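Long-range contact in 6-pyruvoyl tetrahydrobiopterin synthase (Plasmodium vivax, PDB 3LX3), which belongs to the 6-pyruvoyl tetrahydropterin synthase family and, as a six-chain assembly, binds zinc and 2-amino-1,5-dihydropteridine-4,6-dione: residues His36-His48 with Lys108-Pro120. Sequence-based numbering, arbitrary orientation. Where two conformers were deposited one is given.
Sequences HFIAFKGFRETLH and KITCEDNSEYSFP. With ZN (zinc ion), chain B.
Arg44 reaches across to Cys111, Asp113, Ser115 and Tyr117. Its CB lies beside Asp113, and Arg44 CG packs on Cys111 SG at 3.8 Å. CD touches both that sulfur and Tyr117 OH. The chain bends at chi2 (-99°) and again at chi3, which turns the guanidinium side-on to the Asp113 carboxylate. Arg44 NE donates to Asp113 OD2 at 3.0 Å, and Arg44 NH2 adds a longer bond, 3.3 Å, to the same oxygen. OD2 lies in the guanidinium plane, but the two flat groups are turned 70° apart. Ser115 OG sits over one guanidinium face. Asp113 OD1 accepts from Ser115 N, an Asx turn, and also from Ser115 OG, both from the same face of the carboxylate. Arg44 NH1 forms a salt bridge to Asp123 of a neighbouring subunit, which also hydrogen-bonds Tyr117 OH. Two beta hairpins meet here, 36-48 and 108-120, and His36 and His48 of the first bind the zinc ion. The rings of Phe37 and Tyr117 form an offset stack, centroids 4.6 Å apart. Leu47 CB touches Tyr117 CE1. At the hairpin tip, in one of two Glu112 conformers, Gly42 N donates to Glu112 OE2 and Lys41 NZ pairs weakly with OE1; both bonds are therefore doubtful.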
loop_
_atom_site.group_PDB
_atom_site.type_symbol
_atom_site.label_atom_id
_atom_site.label_comp_id
_atom_site.label_asym_id
_atom_site.label_seq_id
_atom_site.Cartn_x
_atom_site.Cartn_y
_atom_site.Cartn_z
ATOM N N HIS A 36 -10.212 22.756 5.469
ATOM C CA HIS A 36 -9.505 23.562 6.443
ATOM C C HIS A 36 -8.670 24.614 5.724
ATOM O O HIS A 36 -8.512 24.557 4.514
ATOM C CB HIS A 36 -8.648 22.677 7.378
ATOM C CG HIS A 36 -7.244 22.435 6.914
ATOM N ND1 HIS A 36 -6.161 22.686 7.734
ATOM C CD2 HIS A 36 -6.747 21.917 5.769
ATOM C CE1 HIS A 36 -5.053 22.343 7.092
ATOM N NE2 HIS A 36 -5.369 21.890 5.888
ATOM N N PHE A 37 -8.066 25.488 6.504
ATOM C CA PHE A 37 -6.890 26.227 6.044
ATOM C C PHE A 37 -6.075 26.624 7.273
ATOM O O PHE A 37 -6.617 27.035 8.314
ATOM C CB PHE A 37 -7.250 27.444 5.128
ATOM C CG PHE A 37 -8.070 28.530 5.782
ATOM C CD1 PHE A 37 -7.470 29.585 6.456
ATOM C CD2 PHE A 37 -9.446 28.535 5.626
ATOM C CE1 PHE A 37 -8.233 30.613 6.988
ATOM C CE2 PHE A 37 -10.204 29.530 6.173
ATOM C CZ PHE A 37 -9.595 30.560 6.862
ATOM N N ILE A 38 -4.760 26.570 7.116
ATOM C CA ILE A 38 -3.805 27.043 8.134
ATOM C C ILE A 38 -3.733 28.562 8.109
ATOM O O ILE A 38 -3.643 29.167 7.036
ATOM C CB ILE A 38 -2.377 26.513 7.827
ATOM C CG1 ILE A 38 -2.322 24.985 7.922
ATOM C CG2 ILE A 38 -1.320 27.201 8.747
ATOM C CD1 ILE A 38 -2.637 24.398 9.269
ATOM N N ALA A 39 -3.778 29.183 9.284
ATOM C CA ALA A 39 -3.476 30.591 9.443
ATOM C C ALA A 39 -2.687 30.768 10.714
ATOM O O ALA A 39 -3.054 30.251 11.756
ATOM C CB ALA A 39 -4.784 31.441 9.528
ATOM N N PHE A 40 -1.599 31.522 10.623
ATOM C CA PHE A 40 -0.821 31.950 11.798
ATOM C C PHE A 40 -0.244 33.337 11.508
ATOM O O PHE A 40 -0.541 33.905 10.487
ATOM C CB PHE A 40 0.263 30.910 12.221
ATOM C CG PHE A 40 1.223 30.483 11.148
ATOM C CD1 PHE A 40 2.361 31.239 10.840
ATOM C CD2 PHE A 40 1.072 29.241 10.544
ATOM C CE1 PHE A 40 3.290 30.800 9.895
ATOM C CE2 PHE A 40 2.005 28.802 9.601
ATOM C CZ PHE A 40 3.106 29.602 9.277
ATOM N N LYS A 41 0.536 33.914 12.410
ATOM C CA LYS A 41 0.989 35.296 12.226
ATOM C C LYS A 41 1.830 35.397 10.981
ATOM O O LYS A 41 2.828 34.692 10.836
ATOM C CB LYS A 41 1.797 35.764 13.451
ATOM C CG LYS A 41 0.956 36.039 14.677
ATOM C CD LYS A 41 0.104 37.294 14.479
ATOM C CE LYS A 41 -0.746 37.633 15.703
ATOM N NZ LYS A 41 -1.690 38.754 15.328
ATOM N N GLY A 42 1.389 36.238 10.062
ATOM C CA GLY A 42 2.050 36.427 8.780
ATOM C C GLY A 42 1.777 35.430 7.664
ATOM O O GLY A 42 2.394 35.515 6.606
ATOM N N PHE A 43 0.867 34.474 7.879
ATOM C CA PHE A 43 0.608 33.430 6.896
ATOM C C PHE A 43 -0.852 33.000 6.908
ATOM O O PHE A 43 -1.407 32.731 7.970
ATOM C CB PHE A 43 1.478 32.209 7.185
ATOM C CG PHE A 43 1.261 31.069 6.222
ATOM C CD1 PHE A 43 1.781 31.118 4.938
ATOM C CD2 PHE A 43 0.522 29.951 6.599
ATOM C CE1 PHE A 43 1.562 30.056 4.048
ATOM C CE2 PHE A 43 0.307 28.905 5.714
ATOM C CZ PHE A 43 0.825 28.955 4.449
ATOM N N ARG A 44 -1.444 32.905 5.718
ATOM C CA ARG A 44 -2.812 32.423 5.530
ATOM C C ARG A 44 -2.634 31.566 4.260
ATOM O O ARG A 44 -1.865 31.917 3.349
ATOM C CB ARG A 44 -3.764 33.611 5.275
ATOM C CG ARG A 44 -5.316 33.433 5.504
ATOM C CD ARG A 44 -6.150 33.157 4.222
ATOM N NE ARG A 44 -5.994 34.143 3.139
ATOM C CZ ARG A 44 -6.416 33.943 1.894
ATOM N NH1 ARG A 44 -7.025 32.805 1.561
ATOM N NH2 ARG A 44 -6.225 34.866 0.965
ATOM N N GLU A 45 -3.275 30.430 4.210
ATOM C CA GLU A 45 -3.373 29.720 2.931
ATOM C C GLU A 45 -4.795 29.627 2.481
ATOM O O GLU A 45 -5.713 29.952 3.240
ATOM C CB GLU A 45 -2.778 28.357 3.056
ATOM C CG GLU A 45 -3.571 27.441 3.843
ATOM C CD GLU A 45 -2.881 26.102 4.091
ATOM O OE1 GLU A 45 -1.925 25.739 3.370
ATOM O OE2 GLU A 45 -3.350 25.387 4.981
ATOM N N THR A 46 -4.959 29.196 1.236
ATOM C CA THR A 46 -6.272 29.059 0.623
ATOM C C THR A 46 -7.019 27.885 1.193
ATOM O O THR A 46 -6.430 26.869 1.625
ATOM C CB THR A 46 -6.172 28.980 -0.890
ATOM O OG1 THR A 46 -5.264 27.956 -1.277
ATOM C CG2 THR A 46 -5.708 30.321 -1.488
ATOM N N LEU A 47 -8.346 27.985 1.171
ATOM C CA LEU A 47 -9.233 26.884 1.533
ATOM C C LEU A 47 -9.000 25.646 0.692
ATOM O O LEU A 47 -8.948 25.709 -0.529
ATOM C CB LEU A 47 -10.697 27.345 1.361
ATOM C CG LEU A 47 -11.786 26.329 1.693
ATOM C CD1 LEU A 47 -11.819 26.028 3.162
ATOM C CD2 LEU A 47 -13.148 26.900 1.242
ATOM N N HIS A 48 -8.880 24.507 1.368
ATOM C CA HIS A 48 -8.729 23.232 0.685
ATOM C C HIS A 48 -9.197 22.126 1.633
ATOM O O HIS A 48 -9.981 22.386 2.522
ATOM C CB HIS A 48 -7.266 23.077 0.214
ATOM C CG HIS A 48 -6.297 23.006 1.344
ATOM N ND1 HIS A 48 -5.913 24.113 2.084
ATOM C CD2 HIS A 48 -5.696 21.949 1.909
ATOM C CE1 HIS A 48 -5.115 23.722 3.063
ATOM N NE2 HIS A 48 -4.953 22.402 2.984
ATOM N N LYS A 108 -18.814 33.552 9.975
ATOM C CA LYS A 108 -18.048 34.407 9.070
ATOM C C LYS A 108 -16.638 34.549 9.647
ATOM O O LYS A 108 -16.456 34.891 10.809
ATOM C CB LYS A 108 -18.732 35.753 8.874
ATOM C CG LYS A 108 -17.917 36.772 8.071
ATOM C CD LYS A 108 -18.674 38.064 7.970
ATOM C CE LYS A 108 -17.855 39.095 7.252
ATOM N NZ LYS A 108 -18.603 40.391 7.151
ATOM N N ILE A 109 -15.636 34.268 8.838
ATOM C CA ILE A 109 -14.258 34.273 9.263
ATOM C C ILE A 109 -13.528 35.347 8.486
ATOM O O ILE A 109 -13.556 35.331 7.266
ATOM C CB ILE A 109 -13.562 32.934 8.969
ATOM C CG1 ILE A 109 -14.323 31.783 9.632
ATOM C CG2 ILE A 109 -12.084 32.964 9.466
ATOM C CD1 ILE A 109 -13.742 30.413 9.294
ATOM N N THR A 110 -12.910 36.291 9.192
ATOM C CA THR A 110 -12.137 37.351 8.571
ATOM C C THR A 110 -10.672 37.181 8.969
ATOM O O THR A 110 -10.341 36.998 10.148
ATOM C CB THR A 110 -12.612 38.727 8.962
ATOM O OG1 THR A 110 -14.018 38.854 8.676
ATOM C CG2 THR A 110 -11.847 39.800 8.186
ATOM N N CYS A 111 -9.803 37.205 7.979
ATOM C CA CYS A 111 -8.370 36.937 8.170
ATOM C C CYS A 111 -7.577 38.246 8.328
ATOM O O CYS A 111 -8.107 39.335 8.080
ATOM C CB CYS A 111 -7.824 36.181 6.993
ATOM S SG CYS A 111 -8.705 34.575 6.805
ATOM N N GLU A 112 -6.312 38.128 8.711
ATOM C CA GLU A 112 -5.395 39.261 8.874
ATOM C C GLU A 112 -5.234 40.068 7.591
ATOM O O GLU A 112 -4.998 41.277 7.632
ATOM C CB GLU A 112 -3.969 38.787 9.230
ATOM C CG GLU A 112 -3.723 38.103 10.560
ATOM C CD GLU A 112 -2.194 37.942 10.827
ATOM O OE1 GLU A 112 -1.737 38.500 11.843
ATOM O OE2 GLU A 112 -1.458 37.318 10.007
ATOM N N ASP A 113 -5.306 39.376 6.440
ATOM C CA ASP A 113 -5.161 40.008 5.126
ATOM C C ASP A 113 -6.529 40.529 4.602
ATOM O O ASP A 113 -6.660 40.906 3.419
ATOM C CB ASP A 113 -4.474 39.051 4.137
ATOM C CG ASP A 113 -5.313 37.815 3.817
ATOM O OD1 ASP A 113 -6.453 37.724 4.320
ATOM O OD2 ASP A 113 -4.814 36.935 3.073
ATOM N N ASN A 114 -7.521 40.532 5.501
ATOM C CA ASN A 114 -8.913 40.962 5.263
ATOM C C ASN A 114 -9.731 40.038 4.366
ATOM O O ASN A 114 -10.891 40.365 4.085
ATOM C CB ASN A 114 -9.006 42.447 4.845
ATOM C CG ASN A 114 -8.926 43.369 6.069
ATOM O OD1 ASN A 114 -7.908 44.003 6.316
ATOM N ND2 ASN A 114 -9.991 43.372 6.880
ATOM N N SER A 115 -9.189 38.853 4.041
ATOM C CA SER A 115 -9.959 37.815 3.318
ATOM C C SER A 115 -11.134 37.413 4.189
ATOM O O SER A 115 -10.994 37.341 5.400
ATOM C CB SER A 115 -9.118 36.592 3.055
ATOM O OG SER A 115 -8.110 36.903 2.089
ATOM N N GLU A 116 -12.264 37.133 3.570
ATOM C CA GLU A 116 -13.495 36.773 4.279
ATOM C C GLU A 116 -14.047 35.461 3.737
ATOM O O GLU A 116 -14.101 35.228 2.507
ATOM C CB GLU A 116 -14.575 37.863 4.138
ATOM C CG GLU A 116 -14.313 39.181 4.879
ATOM C CD GLU A 116 -15.501 40.159 4.729
ATOM O OE1 GLU A 116 -16.545 39.753 4.192
ATOM O OE2 GLU A 116 -15.372 41.312 5.179
ATOM N N TYR A 117 -14.522 34.613 4.669
ATOM C CA TYR A 117 -15.224 33.369 4.374
ATOM C C TYR A 117 -16.537 33.363 5.111
ATOM O O TYR A 117 -16.650 33.938 6.223
ATOM C CB TYR A 117 -14.392 32.169 4.922
ATOM C CG TYR A 117 -13.027 32.056 4.310
ATOM C CD1 TYR A 117 -12.764 31.179 3.273
ATOM C CD2 TYR A 117 -11.999 32.850 4.762
ATOM C CE1 TYR A 117 -11.506 31.120 2.717
ATOM C CE2 TYR A 117 -10.752 32.794 4.200
ATOM C CZ TYR A 117 -10.516 31.920 3.154
ATOM O OH TYR A 117 -9.247 31.893 2.585
ATOM N N SER A 118 -17.512 32.634 4.605
ATOM C CA SER A 118 -18.726 32.398 5.372
ATOM C C SER A 118 -19.248 31.002 5.067
ATOM O O SER A 118 -19.307 30.597 3.912
ATOM C CB SER A 118 -19.778 33.422 5.006
ATOM O OG SER A 118 -20.934 33.224 5.827
ATOM N N PHE A 119 -19.562 30.261 6.133
ATOM C CA PHE A 119 -20.061 28.904 5.995
ATOM C C PHE A 119 -21.232 28.691 6.935
ATOM O O PHE A 119 -21.242 29.233 8.017
ATOM C CB PHE A 119 -18.996 27.869 6.463
ATOM C CG PHE A 119 -17.584 28.056 5.938
ATOM C CD1 PHE A 119 -17.344 28.196 4.601
ATOM C CD2 PHE A 119 -16.504 28.104 6.776
ATOM C CE1 PHE A 119 -16.021 28.350 4.124
ATOM C CE2 PHE A 119 -15.193 28.267 6.231
ATOM C CZ PHE A 119 -15.010 28.312 4.948
ATOM N N PRO A 120 -22.233 27.869 6.534
ATOM C CA PRO A 120 -23.218 27.513 7.509
ATOM C C PRO A 120 -22.575 26.914 8.768
ATOM O O PRO A 120 -21.626 26.149 8.659
ATOM C CB PRO A 120 -24.037 26.441 6.810
ATOM C CG PRO A 120 -23.813 26.692 5.322
ATOM C CD PRO A 120 -22.402 27.146 5.277
HETATM ZN ZN ZN B . -3.930 21.313 4.461
HETATM O O HOH W 1 -2.696 35.230 8.970
HETATM O O HOH W 2 -2.697 22.827 5.086
HETATM O O HOH W 3 -2.178 20.907 3.226
#